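Local coordinates for protein glutamate racemase (Francisella tularensis subsp. tularensis, PDB 3OUT) that is a member of the Asp/Glu/hydantoin racemase family, built of two alpha/beta units around parallel sheets, with D-glutamic acid bound in a pocket, at residues I80-K85 and S125-L130; I36-I41 and E261-D266. All coordinates share one frame; numbering follows the deposited sequence.

Contact 1. Residues I80-K85 and S125-L130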
loop_
_atom_site.group_PDB
_atom_site.type_symbol
_atom_site.label_atom_id
_atom_site.label_comp_id
_atom_site.label_asym_id
_atom_site.label_seq_id
_atom_site.Cartn_x
_atom_site.Cartn_y
_atom_site.Cartn_z
ATOM N N ILE B 80 -12.674 11.191 -4.672
ATOM C CA ILE B 80 -12.028 11.641 -3.418
ATOM C C ILE B 80 -12.817 12.790 -2.777
ATOM O O ILE B 80 -13.049 12.786 -1.571
ATOM C CB ILE B 80 -10.558 12.057 -3.661
ATOM C CG1 ILE B 80 -9.749 10.858 -4.169
ATOM C CG2 ILE B 80 -9.909 12.612 -2.355
ATOM C CD1 ILE B 80 -8.303 11.212 -4.656
ATOM N N SER B 81 -13.258 13.748 -3.583
ATOM C CA SER B 81 -14.068 14.860 -3.015
ATOM C C SER B 81 -15.348 14.386 -2.329
ATOM O O SER B 81 -15.770 14.933 -1.313
ATOM C CB SER B 81 -14.460 15.828 -4.122
ATOM O OG SER B 81 -13.306 16.479 -4.715
ATOM N N ALA B 82 -16.009 13.419 -2.928
ATOM C CA ALA B 82 -17.251 12.882 -2.411
ATOM C C ALA B 82 -17.109 12.196 -1.052
ATOM O O ALA B 82 -18.009 12.242 -0.187
ATOM C CB ALA B 82 -17.806 11.849 -3.397
ATOM N N ILE B 83 -15.990 11.491 -0.893
ATOM C CA ILE B 83 -15.831 10.514 0.181
ATOM C C ILE B 83 -14.806 10.891 1.230
ATOM O O ILE B 83 -14.971 10.495 2.390
ATOM C CB ILE B 83 -15.549 9.102 -0.421
ATOM C CG1 ILE B 83 -16.833 8.603 -1.087
ATOM C CG2 ILE B 83 -14.968 8.108 0.603
ATOM C CD1 ILE B 83 -16.639 7.530 -2.190
ATOM N N ALA B 84 -13.782 11.662 0.846
ATOM C CA ALA B 84 -12.627 11.940 1.702
ATOM C C ALA B 84 -12.279 13.384 1.876
ATOM O O ALA B 84 -11.214 13.695 2.427
ATOM C CB ALA B 84 -11.372 11.135 1.182
ATOM N N LYS B 85 -13.178 14.313 1.503
ATOM C CA LYS B 85 -12.855 15.724 1.632
ATOM C C LYS B 85 -12.505 16.075 3.060
ATOM O O LYS B 85 -11.552 16.803 3.293
ATOM C CB LYS B 85 -14.022 16.602 1.155
ATOM C CG LYS B 85 -13.729 18.099 1.107
ATOM C CD LYS B 85 -14.923 18.868 0.537
ATOM C CE LYS B 85 -16.165 18.826 1.408
ATOM N NZ LYS B 85 -17.156 19.891 0.981
ATOM N N SER B 125 -22.093 7.324 -2.665
ATOM C CA SER B 125 -21.807 8.152 -1.512
ATOM C C SER B 125 -22.899 9.194 -1.266
ATOM O O SER B 125 -22.999 9.740 -0.167
ATOM C CB SER B 125 -20.493 8.884 -1.667
ATOM O OG SER B 125 -20.652 10.032 -2.463
ATOM N N ASN B 126 -23.677 9.457 -2.300
ATOM C CA ASN B 126 -24.718 10.507 -2.294
ATOM C C ASN B 126 -24.202 11.940 -2.164
ATOM O O ASN B 126 -25.007 12.878 -1.939
ATOM C CB ASN B 126 -25.810 10.235 -1.226
ATOM C CG ASN B 126 -27.117 10.965 -1.533
ATOM O OD1 ASN B 126 -27.621 10.912 -2.663
ATOM N ND2 ASN B 126 -27.682 11.635 -0.510
ATOM N N ALA B 127 -22.903 12.163 -2.360
ATOM C CA ALA B 127 -22.339 13.454 -2.073
ATOM C C ALA B 127 -22.950 14.592 -2.928
ATOM O O ALA B 127 -23.172 15.685 -2.414
ATOM C CB ALA B 127 -20.793 13.422 -2.260
ATOM N N TYR B 128 -23.174 14.370 -4.218
ATOM C CA TYR B 128 -23.646 15.481 -5.060
ATOM C C TYR B 128 -25.048 15.876 -4.641
ATOM O O TYR B 128 -25.334 17.055 -4.474
ATOM C CB TYR B 128 -23.593 15.153 -6.549
ATOM C CG TYR B 128 -22.379 15.715 -7.269
ATOM C CD1 TYR B 128 -22.314 17.035 -7.585
ATOM C CD2 TYR B 128 -21.323 14.886 -7.690
ATOM C CE1 TYR B 128 -21.214 17.556 -8.264
ATOM C CE2 TYR B 128 -20.278 15.374 -8.366
ATOM C CZ TYR B 128 -20.219 16.737 -8.653
ATOM O OH TYR B 128 -19.125 17.249 -9.327
ATOM N N ALA B 129 -25.931 14.896 -4.479
ATOM C CA ALA B 129 -27.313 15.245 -4.036
ATOM C C ALA B 129 -27.297 15.936 -2.683
ATOM O O ALA B 129 -27.963 16.934 -2.479
ATOM C CB ALA B 129 -28.167 14.018 -4.007
ATOM N N LEU B 130 -26.514 15.418 -1.746
ATOM C CA LEU B 130 -26.417 16.027 -0.421
ATOM C C LEU B 130 -25.938 17.469 -0.463
ATOM O O LEU B 130 -26.532 18.354 0.179
ATOM C CB LEU B 130 -25.514 15.197 0.481
ATOM C CG LEU B 130 -25.415 15.653 1.936
ATOM C CD1 LEU B 130 -26.709 15.293 2.685
ATOM C CD2 LEU B 130 -24.127 15.099 2.589
#

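Contact 2. Residues I36-I41 and E261-D266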
loop_
_atom_site.group_PDB
_atom_site.type_symbol
_atom_site.label_atom_id
_atom_site.label_comp_id
_atom_site.label_asym_id
_atom_site.label_seq_id
_atom_site.Cartn_x
_atom_site.Cartn_y
_atom_site.Cartn_z
ATOM N N ILE B 36 2.414 20.924 -8.079
ATOM C CA ILE B 36 2.730 19.532 -7.835
ATOM C C ILE B 36 1.432 18.761 -8.094
ATOM O O ILE B 36 0.444 18.987 -7.409
ATOM C CB ILE B 36 3.158 19.272 -6.377
ATOM C CG1 ILE B 36 4.486 19.953 -6.069
ATOM C CG2 ILE B 36 3.207 17.753 -6.111
ATOM C CD1 ILE B 36 4.938 19.820 -4.561
ATOM N N TYR B 37 1.439 17.907 -9.106
ATOM C CA TYR B 37 0.360 16.983 -9.363
ATOM C C TYR B 37 0.692 15.635 -8.668
ATOM O O TYR B 37 1.829 15.128 -8.800
ATOM C CB TYR B 37 0.216 16.741 -10.862
ATOM C CG TYR B 37 -0.714 15.585 -11.194
ATOM C CD1 TYR B 37 -2.086 15.776 -11.302
ATOM C CD2 TYR B 37 -0.219 14.302 -11.429
ATOM C CE1 TYR B 37 -2.953 14.725 -11.555
ATOM C CE2 TYR B 37 -1.088 13.238 -11.684
ATOM C CZ TYR B 37 -2.428 13.439 -11.768
ATOM O OH TYR B 37 -3.300 12.378 -12.027
ATOM N N PHE B 38 -0.289 15.077 -7.969
ATOM C CA PHE B 38 -0.161 13.724 -7.409
ATOM C C PHE B 38 -1.183 12.807 -7.997
ATOM O O PHE B 38 -2.390 13.075 -7.899
ATOM C CB PHE B 38 -0.296 13.692 -5.886
ATOM C CG PHE B 38 0.236 12.410 -5.268
ATOM C CD1 PHE B 38 1.504 12.386 -4.725
ATOM C CD2 PHE B 38 -0.490 11.236 -5.333
ATOM C CE1 PHE B 38 2.042 11.202 -4.240
ATOM C CE2 PHE B 38 0.030 10.054 -4.830
ATOM C CZ PHE B 38 1.314 10.056 -4.284
ATOM N N GLY B 39 -0.738 11.699 -8.557
ATOM C CA GLY B 39 -1.671 10.673 -9.003
ATOM C C GLY B 39 -1.264 9.326 -8.442
ATOM O O GLY B 39 -0.114 8.885 -8.625
ATOM N N ASP B 40 -2.203 8.663 -7.774
ATOM C CA ASP B 40 -2.002 7.323 -7.202
ATOM C C ASP B 40 -2.255 6.262 -8.269
ATOM O O ASP B 40 -3.124 5.388 -8.130
ATOM C CB ASP B 40 -2.922 7.130 -5.996
ATOM C CG ASP B 40 -2.641 5.890 -5.206
ATOM O OD1 ASP B 40 -1.573 5.248 -5.378
ATOM O OD2 ASP B 40 -3.537 5.544 -4.379
ATOM N N ILE B 41 -1.464 6.329 -9.324
ATOM C CA ILE B 41 -1.594 5.438 -10.504
ATOM C C ILE B 41 -1.514 3.931 -10.147
ATOM O O ILE B 41 -2.111 3.096 -10.823
ATOM C CB ILE B 41 -0.585 5.831 -11.627
ATOM C CG1 ILE B 41 -0.582 7.342 -11.913
ATOM C CG2 ILE B 41 -0.915 5.093 -12.932
ATOM C CD1 ILE B 41 -1.986 7.987 -12.162
ATOM N N GLU B 261 8.106 11.727 -11.829
ATOM C CA GLU B 261 8.902 10.927 -10.893
ATOM C C GLU B 261 8.013 9.875 -10.187
ATOM O O GLU B 261 6.893 10.169 -9.778
ATOM C CB GLU B 261 9.644 11.785 -9.866
ATOM C CG GLU B 261 10.344 10.915 -8.799
ATOM C CD GLU B 261 11.331 11.659 -7.963
ATOM O OE1 GLU B 261 12.106 12.437 -8.562
ATOM O OE2 GLU B 261 11.436 11.377 -6.735
ATOM N N ILE B 262 8.516 8.634 -10.125
ATOM C CA ILE B 262 7.897 7.564 -9.370
ATOM C C ILE B 262 8.183 7.725 -7.874
ATOM O O ILE B 262 9.338 7.831 -7.452
ATOM C CB ILE B 262 8.311 6.162 -9.959
ATOM C CG1 ILE B 262 7.592 5.014 -9.259
ATOM C CG2 ILE B 262 9.815 5.915 -9.902
ATOM C CD1 ILE B 262 6.245 4.784 -9.753
ATOM N N VAL B 263 7.114 7.766 -7.095
ATOM C CA VAL B 263 7.176 7.886 -5.651
ATOM C C VAL B 263 6.379 6.763 -4.994
ATOM O O VAL B 263 5.662 5.986 -5.648
ATOM C CB VAL B 263 6.633 9.274 -5.193
ATOM C CG1 VAL B 263 7.424 10.442 -5.890
ATOM C CG2 VAL B 263 5.147 9.364 -5.420
ATOM N N SER B 264 6.567 6.652 -3.679
ATOM C CA SER B 264 5.893 5.675 -2.859
ATOM C C SER B 264 5.179 6.314 -1.698
ATOM O O SER B 264 5.676 7.289 -1.081
ATOM C CB SER B 264 6.930 4.692 -2.316
ATOM O OG SER B 264 6.298 3.683 -1.554
ATOM N N LEU B 265 4.005 5.759 -1.403
ATOM C CA LEU B 265 3.225 6.113 -0.214
ATOM C C LEU B 265 3.466 5.130 0.941
ATOM O O LEU B 265 2.761 5.210 1.946
ATOM C CB LEU B 265 1.749 6.249 -0.553
ATOM C CG LEU B 265 1.417 7.440 -1.468
ATOM C CD1 LEU B 265 -0.067 7.374 -1.941
ATOM C CD2 LEU B 265 1.741 8.776 -0.809
ATOM N N ASP B 266 4.460 4.247 0.822
ATOM C CA ASP B 266 4.699 3.229 1.866
ATOM C C ASP B 266 4.869 3.830 3.283
ATOM O O ASP B 266 4.471 3.202 4.269
ATOM C CB ASP B 266 5.939 2.386 1.544
ATOM C CG ASP B 266 5.746 1.432 0.384
ATOM O OD1 ASP B 266 4.601 1.150 -0.047
ATOM O OD2 ASP B 266 6.816 0.905 -0.077
#

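Contact 1. Residues I80-K85 and S125-L130
Ala82 and Ala127 bring the two backbones together, with their CA atoms 5.1 Å apart. Ala82 lies on helix 78-92, and Ala127 opens helix 127-135. Asn126 has a positive phi of 65° and sits at the N-cap position of that second helix. This bend separates helix 127-135 from helix 120-125 before it. Within helix 78-92, Ile80 O accepts from both Ala84 N at 2.8 Å and Ile83 N at 3.3 Å.

The two alanine methyls carry the centre of the contact. Ala82 CB meets Ala127 CB at 3.6 Å, and it also lies 3.5 Å from Ser125 OG. The small side chains allow this close approach. Beside them, Ile83 CG1 rests on Ser125 CB at 3.7 Å. With chi1 at -70°, it is this CG1 branch of Ile83, beside the backbone N, that meets the serine, and CD1 at its end also comes near Ser125 CB.

Ser125 OG forms an ST turn by accepting from Ala127 N at 3.1 Å (N-H...O angle 151°). It is also hydrogen-bonded to Thr122 O, so two bonds fix its rotation. Nearby, Tyr128 OH is hydrogen-bonded to Asn78 OD1, which makes Tyr128 a second-shell residue, as Asn78 lines the D-glutamic acid pocket. Asn126 faces away from this interface, and its ND2 bonds to Glu69 and Asp67 of a second subunit.

The contact across the segments is therefore mainly apolar. The serine hydroxyl borders it but is held by its own turn and by Thr122 O, so its polar bonds do not run across to Ala82. Small methyl groups join the two alpha/beta units close to the pocket.

Contact 2. Residues I36-I41 and E261-D266
Asp40 OD2 is gripped by a salt bridge from Arg43 NE and a hydrogen bond with Tyr46 OH, while Asp40 OD1, hydrogen-bonded to Thr239 OG1, lies 4.3 Å from Leu265 CD1. The contact lies at the six-stranded parallel sheet of an alpha/beta fold. Strand 35-39 is separated from strand 259-262, the outermost in this chain, by strand 234-238. Asp40 centres an inverse gamma turn just past its strand. Tyr46 lines the D-glutamic acid pocket, so the aspartate probably helps to position a pocket residue.

The rest of the contact is buried and apolar. Phe38 has CG anti to its backbone N (chi1 -163°), and its ring extends towards the chain that leaves strand 259-262. Leu265 comes at the ring from the opposite direction and brings both methyls to the CZ end from one side of the ring plane. Its CD2 lies 3.7 Å from Phe38 CZ, and its CD1 is 3.9 Å from Phe38 CE2. Helix 51-67 adds Thr61 and Phe64 to the same cluster.

An ST turn spans Leu265: Asp266 N bonds to Ser264 OG at 3.1 Å. On the other side of the ring plane from the leucine methyls, Val263 CG2 meets Phe38 CE1 at 3.8 Å.

From the N terminus, the chain first reaches 36-41, then 80-85, then 125-130, and last 261-266. Contact 1 closes a loop of 39 residues between its segments. Contact 2 closes one of 219 residues, and contact 1 is nested inside it. The contacts do not touch. Their centres are 23 Å apart and their nearest atoms about 7 Å apart. Contact 2 sets the chain leaving the last strand, 259-262, against strand 35-39 and the turn after it. Contact 1 ties a helix following a strand of the six-stranded sheet to the helices 120-125 and 127-135 that follow strand 113-118 of the four-stranded sheet. Helix 51-67 packs against both, through Ile54 at contact 1 and Thr61 at contact 2.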